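Local structure of serine-rich secreted cell wall anchored (LPXTG-motif ) protein (Lactobacillus reuteri ATCC 53608, 5NXK) at residues N167-A172 against I186-L191; K122-V127 against T161-S166; N38-I43 against G68-D73; L63-G68 against M92-V97; G49-A54 against Y138-Q143. The protein probably acts as a cell-surface adhesin, its beta-solenoid binding region serving attachment of the bacterium in the host gut. All blocks are in the same frame, centred on the assembly; numbering follows the deposited sequence.

Interaction 1 of 5, residues N167-A172 against I186-L191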
# COMPACT_ATOMS: atom_id res chain seq x y z
N ASN A 167 4.31 -5.93 5.19
CA ASN A 167 3.61 -7.02 5.88
C ASN A 167 2.11 -7.12 5.71
O ASN A 167 1.57 -8.23 5.67
CB ASN A 167 3.91 -6.95 7.37
CG ASN A 167 5.38 -6.98 7.64
OD1 ASN A 167 5.96 -5.96 8.00
ND2 ASN A 167 6.02 -8.13 7.42
N ALA A 168 1.41 -5.99 5.69
CA ALA A 168 -0.04 -6.10 5.57
C ALA A 168 -0.71 -4.93 4.89
O ALA A 168 -0.39 -3.78 5.16
CB ALA A 168 -0.66 -6.31 6.95
N ILE A 169 -1.61 -5.22 3.97
CA ILE A 169 -2.53 -4.20 3.47
C ILE A 169 -3.94 -4.70 3.76
O ILE A 169 -4.35 -5.76 3.26
CB ILE A 169 -2.33 -3.91 1.98
CG1 ILE A 169 -0.92 -3.38 1.72
CG2 ILE A 169 -3.34 -2.90 1.47
CD1 ILE A 169 -0.63 -3.22 0.25
N ASN A 170 -4.67 -3.97 4.58
CA ASN A 170 -6.00 -4.42 5.00
C ASN A 170 -7.05 -3.47 4.45
O ASN A 170 -7.04 -2.29 4.77
CB ASN A 170 -6.11 -4.45 6.53
CG ASN A 170 -5.07 -5.35 7.18
OD1 ASN A 170 -4.92 -6.52 6.81
ND2 ASN A 170 -4.33 -4.80 8.15
N ILE A 171 -7.98 -3.99 3.67
CA ILE A 171 -9.13 -3.21 3.24
C ILE A 171 -10.19 -3.42 4.30
O ILE A 171 -10.66 -4.54 4.52
CB ILE A 171 -9.66 -3.62 1.84
CG1 ILE A 171 -8.72 -3.13 0.72
CG2 ILE A 171 -11.01 -2.98 1.57
CD1 ILE A 171 -7.34 -3.73 0.72
N ALA A 172 -10.55 -2.35 5.00
CA ALA A 172 -11.41 -2.48 6.16
C ALA A 172 -12.79 -2.98 5.79
O ALA A 172 -13.23 -2.80 4.66
CB ALA A 172 -11.52 -1.15 6.88
N ILE A 186 3.23 -3.12 -10.73
CA ILE A 186 2.57 -3.91 -9.69
C ILE A 186 1.67 -2.98 -8.86
O ILE A 186 2.08 -1.87 -8.53
CB ILE A 186 3.61 -4.62 -8.78
CG1 ILE A 186 4.55 -5.49 -9.63
CG2 ILE A 186 2.92 -5.46 -7.70
CD1 ILE A 186 5.70 -6.10 -8.83
N ASP A 187 0.44 -3.40 -8.55
CA ASP A 187 -0.45 -2.57 -7.73
C ASP A 187 -0.08 -2.65 -6.24
O ASP A 187 -0.00 -1.63 -5.56
CB ASP A 187 -1.92 -2.97 -7.91
CG ASP A 187 -2.43 -2.77 -9.35
OD1 ASP A 187 -1.84 -1.98 -10.12
OD2 ASP A 187 -3.46 -3.40 -9.70
N MET A 188 0.13 -3.87 -5.74
CA MET A 188 0.50 -4.07 -4.33
C MET A 188 1.65 -5.05 -4.25
O MET A 188 1.50 -6.20 -4.66
CB MET A 188 -0.67 -4.61 -3.51
CG MET A 188 -1.86 -3.68 -3.37
SD MET A 188 -3.20 -4.53 -2.48
CE MET A 188 -4.38 -3.20 -2.30
N TRP A 189 2.79 -4.62 -3.73
CA TRP A 189 3.93 -5.50 -3.58
C TRP A 189 4.28 -5.58 -2.10
O TRP A 189 4.73 -4.61 -1.51
CB TRP A 189 5.14 -4.99 -4.38
CG TRP A 189 6.24 -6.00 -4.51
CD1 TRP A 189 6.30 -7.24 -3.93
CD2 TRP A 189 7.42 -5.89 -5.32
NE1 TRP A 189 7.44 -7.89 -4.31
CE2 TRP A 189 8.15 -7.09 -5.17
CE3 TRP A 189 7.94 -4.89 -6.16
CZ2 TRP A 189 9.36 -7.31 -5.82
CZ3 TRP A 189 9.14 -5.12 -6.81
CH2 TRP A 189 9.84 -6.32 -6.63
N LEU A 190 4.06 -6.76 -1.52
CA LEU A 190 4.34 -6.99 -0.11
C LEU A 190 5.48 -7.99 -0.04
O LEU A 190 5.34 -9.14 -0.46
CB LEU A 190 3.12 -7.50 0.65
CG LEU A 190 1.87 -6.61 0.69
CD1 LEU A 190 0.99 -6.80 -0.55
CD2 LEU A 190 1.06 -6.83 1.98
N LEU A 191 6.62 -7.53 0.46
CA LEU A 191 7.85 -8.31 0.49
C LEU A 191 8.47 -8.26 1.88
O LEU A 191 8.47 -7.21 2.53
CB LEU A 191 8.84 -7.77 -0.56
CG LEU A 191 10.21 -8.44 -0.75
CD1 LEU A 191 10.64 -8.39 -2.23
CD2 LEU A 191 11.28 -7.79 0.15
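Strand 168-171 and strand 188-191 face each other, the axes of these short segments approaching to 8.4 Å with directions 137° apart, and Ile-169 bridges the gap to Met-188 and Leu-190. The two strands belong to different walls of a right-handed beta-solenoid of the pectate lyase type. The contact lies inside the coil and its side-chain contacts are apolar. Ile-169 sits between its two partners. Its CD1 meets Met-188 CG at 3.9 Å and Leu-190 CD1 at 4.0 Å. Its other branch, CG2, lies 3.9 Å from Met-188 CE. The two Ile-169 branches therefore touch the same methionine at different points along its length. Met-188 stays extended beyond CG (chi2 176°, chi3 175°). This carries its terminal methyl past Ile-169 until CE is 4.3 Å from Ile-171 CD1. Met-213, on the sheet of strand 210-214, also packs on Met-188, so side chains from three walls meet here. The chain turns a corner at Asp-187, whose carboxylate is held by Asn-181, Thr-219, Asn-215 and Asn-222. At the other end of the contact Asn-167 makes its polar bonds outside the pair: OD1 takes the backbone N-H of Lys-122 and ND2 reaches Ile-200 O. Leu-190 presses on the backbone beside it, with CD2 3.7 Å from Ile-169 N and 3.8 Å from Ala-168 N.

Interaction 2 of 5, residues K122-V127 against T161-S166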
# COMPACT_ATOMS: atom_id res chain seq x y z
N LYS A 122 5.06 -3.75 9.16
CA LYS A 122 4.56 -2.61 8.40
C LYS A 122 3.16 -2.88 7.85
O LYS A 122 2.96 -3.81 7.05
CB LYS A 122 5.51 -2.27 7.24
CG LYS A 122 6.97 -2.20 7.65
CD LYS A 122 7.18 -1.14 8.73
CE LYS A 122 8.67 -0.82 8.91
NZ LYS A 122 8.89 0.02 10.12
N THR A 123 2.22 -2.05 8.27
CA THR A 123 0.81 -2.23 7.96
C THR A 123 0.20 -0.97 7.33
O THR A 123 0.36 0.13 7.85
CB THR A 123 0.01 -2.60 9.23
OG1 THR A 123 0.60 -3.76 9.85
CG2 THR A 123 -1.44 -2.89 8.90
N LEU A 124 -0.53 -1.16 6.23
CA LEU A 124 -1.34 -0.11 5.64
C LEU A 124 -2.81 -0.50 5.70
O LEU A 124 -3.22 -1.50 5.10
CB LEU A 124 -0.93 0.15 4.19
CG LEU A 124 -1.81 1.13 3.39
CD1 LEU A 124 -1.70 2.54 3.99
CD2 LEU A 124 -1.40 1.14 1.93
N ASN A 125 -3.60 0.29 6.41
CA ASN A 125 -5.03 0.04 6.46
C ASN A 125 -5.73 1.02 5.52
O ASN A 125 -5.41 2.21 5.50
CB ASN A 125 -5.57 0.18 7.89
CG ASN A 125 -4.96 -0.84 8.82
OD1 ASN A 125 -4.98 -2.03 8.56
ND2 ASN A 125 -4.39 -0.36 9.93
N LEU A 126 -6.67 0.52 4.73
CA LEU A 126 -7.39 1.33 3.77
C LEU A 126 -8.86 1.29 4.15
O LEU A 126 -9.49 0.23 4.13
CB LEU A 126 -7.17 0.83 2.34
CG LEU A 126 -5.71 0.81 1.89
CD1 LEU A 126 -5.58 0.23 0.48
CD2 LEU A 126 -5.09 2.22 1.97
N VAL A 127 -9.42 2.45 4.50
CA VAL A 127 -10.72 2.51 5.17
C VAL A 127 -11.68 3.45 4.43
O VAL A 127 -11.24 4.41 3.78
CB VAL A 127 -10.56 2.97 6.65
CG1 VAL A 127 -11.89 2.87 7.41
CG2 VAL A 127 -9.49 2.16 7.38
N THR A 161 6.30 -0.61 -8.47
CA THR A 161 5.05 -0.88 -7.78
C THR A 161 4.41 0.38 -7.22
O THR A 161 5.10 1.32 -6.88
CB THR A 161 5.27 -1.90 -6.62
OG1 THR A 161 4.01 -2.22 -6.02
CG2 THR A 161 6.22 -1.32 -5.55
N ALA A 162 3.08 0.37 -7.12
CA ALA A 162 2.33 1.49 -6.53
C ALA A 162 2.40 1.48 -5.01
O ALA A 162 2.36 2.54 -4.38
CB ALA A 162 0.89 1.44 -6.98
N LEU A 163 2.46 0.29 -4.42
CA LEU A 163 2.46 0.16 -2.96
C LEU A 163 3.50 -0.89 -2.56
O LEU A 163 3.42 -2.04 -2.98
CB LEU A 163 1.08 -0.26 -2.44
CG LEU A 163 -0.09 0.72 -2.62
CD1 LEU A 163 -1.41 0.06 -2.26
CD2 LEU A 163 0.10 1.99 -1.79
N TYR A 164 4.47 -0.48 -1.74
CA TYR A 164 5.52 -1.40 -1.31
C TYR A 164 5.47 -1.46 0.21
O TYR A 164 6.23 -0.79 0.90
CB TYR A 164 6.89 -0.93 -1.82
CG TYR A 164 8.02 -1.91 -1.71
CD1 TYR A 164 8.06 -3.05 -2.52
CD2 TYR A 164 9.09 -1.69 -0.83
CE1 TYR A 164 9.11 -3.94 -2.45
CE2 TYR A 164 10.16 -2.58 -0.76
CZ TYR A 164 10.16 -3.70 -1.57
OH TYR A 164 11.20 -4.60 -1.52
N VAL A 165 4.55 -2.28 0.70
CA VAL A 165 4.23 -2.35 2.11
C VAL A 165 4.59 -3.75 2.58
O VAL A 165 4.04 -4.73 2.08
CB VAL A 165 2.73 -2.08 2.37
CG1 VAL A 165 2.40 -2.24 3.86
CG2 VAL A 165 2.34 -0.69 1.85
N SER A 166 5.51 -3.84 3.52
CA SER A 166 6.14 -5.12 3.77
C SER A 166 5.17 -6.22 4.22
O SER A 166 5.22 -7.34 3.69
CB SER A 166 7.25 -4.96 4.82
OG SER A 166 7.99 -6.16 4.93
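Val-165 meets peptide groups here, and no aromatic ring or side-chain amide takes part across the contact. Val-165 CG1 touches the two peptide units that flank Thr-123. It lies 3.6 Å from Lys-122 O, on the first unit, and 3.9 Å from Leu-124 N, on the second. CG1 is placed opposite the Val-165 amide nitrogen (chi1 176°), which leaves CG2 for the leucine side chain. That second methyl lies 4.1 Å from Leu-124 CB. The side chains of Leu-124 and Val-165 cross at about a right angle, and so do those of Leu-124 and Leu-163. Leu-124 meets Leu-163 at the branch ends, CD2 to CD2, at 4.1 Å. At the start of strand 122-127 the methylenes of Lys-122 pass Ser-166, with CG 4.0 Å from Ser-166 CB. The lysine chain then bends at chi2 (-59°) and leads its amino group away. NZ forms a salt bridge with Asp-98 and hydrogen bonds with Ser-94 O and Gly-96 O, three oxygen partners for one buried amino group. Ser-166 OG pairs instead with Leu-191 O. The contact joins two walls of the beta-solenoid near the centre of the molecule. Strand 122-127 lies in its sheet between strands 97-102 and 168-171, while Leu-163 continues the apolar core onto Met-188 of strand 186-191.

Interaction 3 of 5, residues N38-I43 against G68-D73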
# COMPACT_ATOMS: atom_id res chain seq x y z
N ASN A 38 10.60 10.27 16.94
CA ASN A 38 10.65 10.59 18.36
C ASN A 38 9.83 9.66 19.23
O ASN A 38 9.21 10.10 20.20
CB ASN A 38 10.24 12.06 18.56
CG ASN A 38 8.84 12.36 18.03
OD1 ASN A 38 8.22 11.53 17.37
ND2 ASN A 38 8.38 13.58 18.25
N GLY A 39 9.84 8.37 18.88
CA GLY A 39 9.33 7.33 19.76
C GLY A 39 7.93 6.86 19.45
O GLY A 39 7.50 6.89 18.29
N ASN A 40 7.22 6.40 20.48
CA ASN A 40 5.83 6.00 20.34
C ASN A 40 4.98 7.19 19.95
O ASN A 40 5.04 8.23 20.60
CB ASN A 40 5.29 5.39 21.65
CG ASN A 40 5.91 4.03 21.98
OD1 ASN A 40 6.19 3.23 21.08
ND2 ASN A 40 6.13 3.78 23.27
N ARG A 41 4.20 7.04 18.89
CA ARG A 41 3.35 8.13 18.41
C ARG A 41 2.01 7.57 17.96
O ARG A 41 1.93 6.51 17.35
CB ARG A 41 4.00 8.90 17.26
CG ARG A 41 5.25 9.69 17.64
CD ARG A 41 4.97 10.80 18.66
NE ARG A 41 4.03 11.82 18.18
CZ ARG A 41 4.35 12.79 17.32
NH1 ARG A 41 5.58 12.85 16.82
NH2 ARG A 41 3.45 13.69 16.94
N ASN A 42 0.96 8.30 18.31
CA ASN A 42 -0.38 8.04 17.83
C ASN A 42 -0.90 9.32 17.18
O ASN A 42 -1.29 10.25 17.87
CB ASN A 42 -1.27 7.59 18.98
CG ASN A 42 -2.72 7.42 18.57
OD1 ASN A 42 -3.02 7.03 17.45
ND2 ASN A 42 -3.62 7.72 19.50
N ILE A 43 -0.91 9.36 15.85
CA ILE A 43 -1.16 10.61 15.13
C ILE A 43 -2.32 10.49 14.17
O ILE A 43 -2.39 9.55 13.36
CB ILE A 43 0.08 11.06 14.32
CG1 ILE A 43 1.29 11.25 15.24
CG2 ILE A 43 -0.22 12.33 13.53
CD1 ILE A 43 2.61 11.44 14.48
N GLY A 68 13.76 -0.44 18.07
CA GLY A 68 12.88 -1.55 17.75
C GLY A 68 11.54 -1.62 18.45
O GLY A 68 10.60 -2.21 17.93
N SER A 69 11.43 -1.05 19.64
CA SER A 69 10.17 -1.21 20.38
C SER A 69 9.23 -0.01 20.29
O SER A 69 8.12 -0.05 20.83
CB SER A 69 10.48 -1.52 21.84
OG SER A 69 11.17 -0.44 22.44
N ALA A 70 9.66 1.06 19.63
CA ALA A 70 8.79 2.21 19.42
C ALA A 70 7.79 1.90 18.30
O ALA A 70 8.16 1.29 17.30
CB ALA A 70 9.60 3.45 19.09
N LYS A 71 6.55 2.33 18.48
CA LYS A 71 5.48 2.09 17.51
C LYS A 71 4.86 3.40 17.03
O LYS A 71 4.44 4.23 17.84
CB LYS A 71 4.41 1.20 18.15
CG LYS A 71 3.10 1.08 17.39
CD LYS A 71 2.21 0.04 18.08
CE LYS A 71 0.77 0.08 17.57
NZ LYS A 71 0.68 -0.05 16.10
N ILE A 72 4.78 3.59 15.71
CA ILE A 72 4.05 4.75 15.18
C ILE A 72 2.77 4.34 14.49
O ILE A 72 2.78 3.52 13.58
CB ILE A 72 4.88 5.57 14.17
CG1 ILE A 72 6.02 6.31 14.87
CG2 ILE A 72 4.02 6.61 13.46
CD1 ILE A 72 7.07 6.80 13.90
N ASP A 73 1.67 4.91 14.95
CA ASP A 73 0.38 4.73 14.31
C ASP A 73 -0.01 6.08 13.69
O ASP A 73 -0.19 7.06 14.41
CB ASP A 73 -0.66 4.25 15.32
CG ASP A 73 -1.81 3.52 14.66
OD1 ASP A 73 -2.65 4.18 14.02
OD2 ASP A 73 -1.87 2.28 14.79
O HOH W 1 5.74 0.45 21.73
O HOH W 2 8.05 1.61 23.54
O HOH W 3 -3.52 6.83 14.26
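Asn-40 OD1 receives the backbone N-H of Lys-71 at 2.8 Å, with the nitrogen in the plane of the side-chain carbonyl. Water 1 also donates to this OD1 and links it to Ser-69 O, so two donors grip one oxygen. Next comes the parallel ladder. Arg-41 N bonds to Lys-71 O at 3.0 Å, Asp-73 N to Arg-41 O at 2.9 Å, and Ile-43 N to Asp-73 O at 2.8 Å. Arg-41 bends at chi2 and chi3, and its guanidinium turns back along its own segment. NH1 donates to Asn-38 OD1 at 3.0 Å, with OD1 in the guanidinium plane and NH1 on an OD1 lone pair. Leu-14 O and Ile-19 O are further acceptors for this group, and Ile-43 CD1 lies over one of its faces. Carbon packing is modest. Ala-70 CB rests on the Gly-39 backbone, 3.8 Å from Gly-39 C, and Arg-41 CB lies 4.1 Å from Ile-72 CG1. The pairing is one rung-to-rung step of the parallel beta-solenoid. Strand 41-46 has strand 21-24 as its other neighbour, strand 71-77 has strand 97-102, and Ile-36 of strand 34-36 packs on Arg-41, Ile-43 and Ile-72.

Interaction 4 of 5, residues L63-G68 against M92-V97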
# COMPACT_ATOMS: atom_id res chain seq x y z
N LEU A 63 8.59 8.01 8.50
CA LEU A 63 8.58 7.38 9.81
C LEU A 63 9.96 6.75 9.97
O LEU A 63 10.38 5.96 9.12
CB LEU A 63 7.48 6.33 9.92
CG LEU A 63 6.07 6.77 9.49
CD1 LEU A 63 5.03 5.67 9.71
CD2 LEU A 63 5.64 8.06 10.19
N ASN A 64 10.68 7.11 11.02
CA ASN A 64 12.07 6.68 11.10
C ASN A 64 12.59 6.47 12.53
O ASN A 64 13.72 6.84 12.84
CB ASN A 64 12.96 7.70 10.36
CG ASN A 64 14.22 7.08 9.79
OD1 ASN A 64 14.47 5.88 9.94
ND2 ASN A 64 15.00 7.89 9.08
N ASN A 65 11.76 5.87 13.39
CA ASN A 65 12.23 5.50 14.73
C ASN A 65 13.42 4.57 14.61
O ASN A 65 13.45 3.68 13.76
CB ASN A 65 11.11 4.85 15.54
CG ASN A 65 10.18 5.88 16.16
OD1 ASN A 65 10.58 7.02 16.39
ND2 ASN A 65 8.95 5.48 16.44
N ARG A 66 14.40 4.77 15.49
CA ARG A 66 15.60 3.95 15.43
C ARG A 66 15.46 2.75 16.35
O ARG A 66 16.05 1.69 16.10
CB ARG A 66 16.82 4.81 15.80
CG ARG A 66 18.17 4.14 15.61
CD ARG A 66 19.22 4.79 16.47
NE ARG A 66 20.19 3.83 17.01
CZ ARG A 66 20.00 3.06 18.08
NH1 ARG A 66 18.83 3.08 18.68
NH2 ARG A 66 20.93 2.19 18.48
N GLY A 67 14.66 2.91 17.40
CA GLY A 67 14.42 1.87 18.37
C GLY A 67 13.40 0.84 17.92
O GLY A 67 12.31 1.18 17.47
N GLY A 68 13.76 -0.44 18.07
CA GLY A 68 12.88 -1.55 17.75
C GLY A 68 11.54 -1.62 18.45
O GLY A 68 10.60 -2.21 17.93
N MET A 92 7.64 4.29 5.45
CA MET A 92 7.55 3.55 6.71
C MET A 92 8.92 2.96 6.98
O MET A 92 9.16 1.78 6.72
CB MET A 92 6.48 2.47 6.59
CG MET A 92 5.10 3.05 6.26
SD MET A 92 3.81 1.81 5.89
CE MET A 92 3.50 1.21 7.54
N SER A 93 9.82 3.79 7.49
CA SER A 93 11.21 3.39 7.64
C SER A 93 11.67 3.20 9.10
O SER A 93 12.86 3.20 9.37
CB SER A 93 12.12 4.43 6.96
OG SER A 93 12.25 4.16 5.58
N SER A 94 10.74 3.04 10.03
CA SER A 94 11.16 2.74 11.41
C SER A 94 11.77 1.36 11.50
O SER A 94 11.46 0.47 10.71
CB SER A 94 10.00 2.83 12.39
OG SER A 94 9.40 4.11 12.33
N ASN A 95 12.65 1.16 12.47
CA ASN A 95 13.16 -0.17 12.74
C ASN A 95 12.09 -1.05 13.39
O ASN A 95 12.12 -2.27 13.25
CB ASN A 95 14.45 -0.10 13.56
CG ASN A 95 15.66 0.23 12.69
OD1 ASN A 95 15.71 -0.16 11.51
ND2 ASN A 95 16.62 0.97 13.24
N GLY A 96 11.15 -0.43 14.09
CA GLY A 96 10.07 -1.16 14.74
C GLY A 96 8.77 -1.09 13.95
O GLY A 96 8.77 -1.05 12.72
N VAL A 97 7.65 -1.07 14.67
CA VAL A 97 6.32 -1.14 14.07
C VAL A 97 5.83 0.23 13.56
O VAL A 97 5.80 1.21 14.31
CB VAL A 97 5.29 -1.70 15.08
CG1 VAL A 97 3.87 -1.65 14.50
CG2 VAL A 97 5.66 -3.13 15.49
O HOH W 4 7.99 3.11 14.89
O HOH W 5 10.67 1.75 15.68
O HOH W 6 7.82 -1.45 17.57
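Ser-94 and Asn-65 form the tight middle of this contact. Ser-94 OG accepts the backbone N-H of Asn-65 at 3.1 Å and also pairs with Asp-98 OD1, so both a backbone and a side-chain group hold the hydroxyl. Its position follows from chi1 of -57°, which sets OG opposite the carbonyl carbon of Ser-94, where it meets the N-H of Asn-65. The same two residues are close in carbon as well, with Asn-65 CB 3.9 Å from Ser-94 CB. Asn-95 N then donates to Asn-65 O at 2.9 Å. Its side chain adds a second grip: ND2 points to Arg-66 O at 3.0 Å, nearly straight at 170°, with the oxygen in the amide plane. At the inner end Ser-93 N makes only a weak, bent bond to Leu-63 O, and Leu-63 CD1 packs on Met-92 CG at 4.3 Å. These segments are equivalent turns on successive coils of the beta-solenoid. Each leaves a strand of one wall, 61-63 or 90-92, and leads to a strand of the next, 71-77 or 97-102. Asn-65 also reaches back to the preceding turn, where ND2 bonds to Gly-39 O. Water 4 bridges the same ND2 and Val-97 O. Arg-66 is exposed and poorly ordered. The glycine end is bridged mostly by water. Water 6 joins Gly-68 O and Val-97 N, and water 5 links Gly-96 N to Gly-67 O. Between Gly-68 and Gly-96 the contact is backbone to backbone, with Gly-96 CA 3.4 Å from Gly-68 O.

Interaction 5 of 5, residues G49-A54 against Y138-Q143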
# COMPACT_ATOMS: atom_id res chain seq x y z
N GLY A 49 -10.98 17.71 3.72
CA GLY A 49 -11.09 17.88 2.28
C GLY A 49 -9.88 18.55 1.65
O GLY A 49 -9.85 18.73 0.43
N HIS A 50 -8.86 18.88 2.45
CA HIS A 50 -7.70 19.56 1.90
C HIS A 50 -6.68 18.59 1.31
O HIS A 50 -6.81 17.38 1.48
CB HIS A 50 -7.03 20.41 2.98
CG HIS A 50 -7.92 21.49 3.51
ND1 HIS A 50 -8.23 22.62 2.79
CD2 HIS A 50 -8.59 21.60 4.69
CE1 HIS A 50 -9.03 23.39 3.50
NE2 HIS A 50 -9.27 22.79 4.65
N TYR A 51 -5.68 19.11 0.61
CA TYR A 51 -4.63 18.24 0.10
C TYR A 51 -3.29 18.53 0.76
O TYR A 51 -3.08 19.61 1.32
CB TYR A 51 -4.51 18.34 -1.44
CG TYR A 51 -3.87 19.61 -1.99
CD1 TYR A 51 -2.50 19.85 -1.86
CD2 TYR A 51 -4.62 20.54 -2.71
CE1 TYR A 51 -1.91 20.99 -2.38
CE2 TYR A 51 -4.03 21.69 -3.24
CZ TYR A 51 -2.68 21.91 -3.07
OH TYR A 51 -2.08 23.04 -3.59
N ILE A 52 -2.40 17.55 0.71
CA ILE A 52 -1.01 17.75 1.03
C ILE A 52 -0.19 17.29 -0.17
O ILE A 52 -0.34 16.15 -0.63
CB ILE A 52 -0.58 16.96 2.28
CG1 ILE A 52 -1.51 17.27 3.46
CG2 ILE A 52 0.88 17.28 2.63
CD1 ILE A 52 -1.26 16.43 4.67
N ASN A 53 0.67 18.15 -0.67
CA ASN A 53 1.44 17.83 -1.86
C ASN A 53 2.94 17.75 -1.54
O ASN A 53 3.60 18.77 -1.32
CB ASN A 53 1.15 18.87 -2.95
CG ASN A 53 1.93 18.62 -4.23
OD1 ASN A 53 2.43 17.52 -4.47
ND2 ASN A 53 2.02 19.65 -5.07
N ALA A 54 3.46 16.53 -1.49
CA ALA A 54 4.85 16.29 -1.13
C ALA A 54 5.71 16.34 -2.39
O ALA A 54 5.76 15.38 -3.17
CB ALA A 54 5.00 14.95 -0.43
N TYR A 138 1.06 14.34 -12.12
CA TYR A 138 -0.21 14.90 -11.67
C TYR A 138 -0.17 16.41 -11.74
O TYR A 138 0.90 16.99 -11.87
CB TYR A 138 -0.55 14.45 -10.25
CG TYR A 138 0.51 14.76 -9.21
CD1 TYR A 138 0.59 16.02 -8.61
CD2 TYR A 138 1.40 13.77 -8.79
CE1 TYR A 138 1.55 16.29 -7.65
CE2 TYR A 138 2.36 14.04 -7.83
CZ TYR A 138 2.43 15.29 -7.26
OH TYR A 138 3.38 15.55 -6.30
N GLU A 139 -1.32 17.04 -11.66
CA GLU A 139 -1.35 18.49 -11.69
C GLU A 139 -2.24 18.99 -10.56
O GLU A 139 -3.35 18.49 -10.36
CB GLU A 139 -1.82 19.02 -13.05
CG GLU A 139 -2.66 20.29 -12.99
CD GLU A 139 -2.72 21.02 -14.32
OE1 GLU A 139 -2.03 20.58 -15.27
OE2 GLU A 139 -3.45 22.03 -14.42
N VAL A 140 -1.73 19.92 -9.77
CA VAL A 140 -2.55 20.51 -8.73
C VAL A 140 -2.30 22.02 -8.68
O VAL A 140 -1.15 22.46 -8.77
CB VAL A 140 -2.30 19.84 -7.35
CG1 VAL A 140 -0.85 19.96 -6.93
CG2 VAL A 140 -3.25 20.41 -6.30
N ASP A 141 -3.39 22.79 -8.62
CA ASP A 141 -3.35 24.25 -8.71
C ASP A 141 -2.36 24.75 -9.76
O ASP A 141 -1.44 25.51 -9.47
CB ASP A 141 -3.06 24.88 -7.34
CG ASP A 141 -4.20 24.67 -6.34
OD1 ASP A 141 -5.33 24.35 -6.78
OD2 ASP A 141 -3.99 24.84 -5.11
N GLY A 142 -2.55 24.25 -10.97
CA GLY A 142 -1.77 24.64 -12.13
C GLY A 142 -0.34 24.14 -12.22
O GLY A 142 0.34 24.44 -13.19
N GLN A 143 0.13 23.39 -11.23
CA GLN A 143 1.50 22.91 -11.35
C GLN A 143 1.53 21.41 -11.66
O GLN A 143 0.90 20.61 -10.96
CB GLN A 143 2.30 23.23 -10.09
CG GLN A 143 3.78 23.44 -10.39
CD GLN A 143 4.04 24.79 -11.05
OE1 GLN A 143 4.67 24.87 -12.11
NE2 GLN A 143 3.55 25.85 -10.42
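Two tyrosine hydroxyls supply the polar contacts, one from each segment. Tyr-138 OH donates to Asn-53 OD1 at 2.9 Å. The hydroxyl lies in the plane of the asparagine carbonyl, and OD1 lies near the plane of the Tyr-138 ring, at its edge. The amide and the ring are turned 73° against each other, and the two side chains come from opposite directions. Asn-53 CG is set opposite the backbone nitrogen (chi1 179°), which carries the amide toward the Tyr-138 hydroxyl. Tyr-51 OH lies 3.0 Å from Asp-141 OD2, which sits at the ring edge near its plane. Asp-141 belongs to a type I' beta turn from Val-140 to Gln-143. This turn closes a hairpin of strands 137-140 and 143-146, an antiparallel excursion from the otherwise parallel beta-solenoid. Val-140 N and Gln-143 O bond within it, as do Gln-143 N and Val-140 O. The hairpin lies against strand 51-54, which sits in its sheet between strands 28-30 and 79-83. Carbon contacts centre on Val-140, whose two methyls serve different partners. CG2 makes a CH-pi contact over one face of the Tyr-51 ring, 3.8 Å from the centroid and 27° off the normal. It lies nearer the rim, only 3.4 Å from Tyr-51 CE2. CG1 turns to the amide of Asn-53, in van der Waals contact with its ND2 at 3.4 Å. Tyr-82 of strand 79-83 touches Asn-53 and Val-140, and its ring meets that of Tyr-138 at a slant.

In the fold
Interactions 1 and 2 are the core of the solenoid, with centres 5 Å apart. Both join different walls by apolar side chains, and their strands 168-171 and 122-127 are sheet neighbours. Interactions 3 and 4 lie farther out, about 19 and 17 Å from the chain centre, and are only partly buried. They share Gly-68 and stack successive coils through backbone bonds, asparagines and water. Lys-122 ties interaction 2 to interaction 4. Interaction 5 stands apart, touching none of the others. It is largely buried, although its centre is about 20 Å from the chain centre. It holds a hairpin to an earlier coil by aromatic and hydroxyl chemistry.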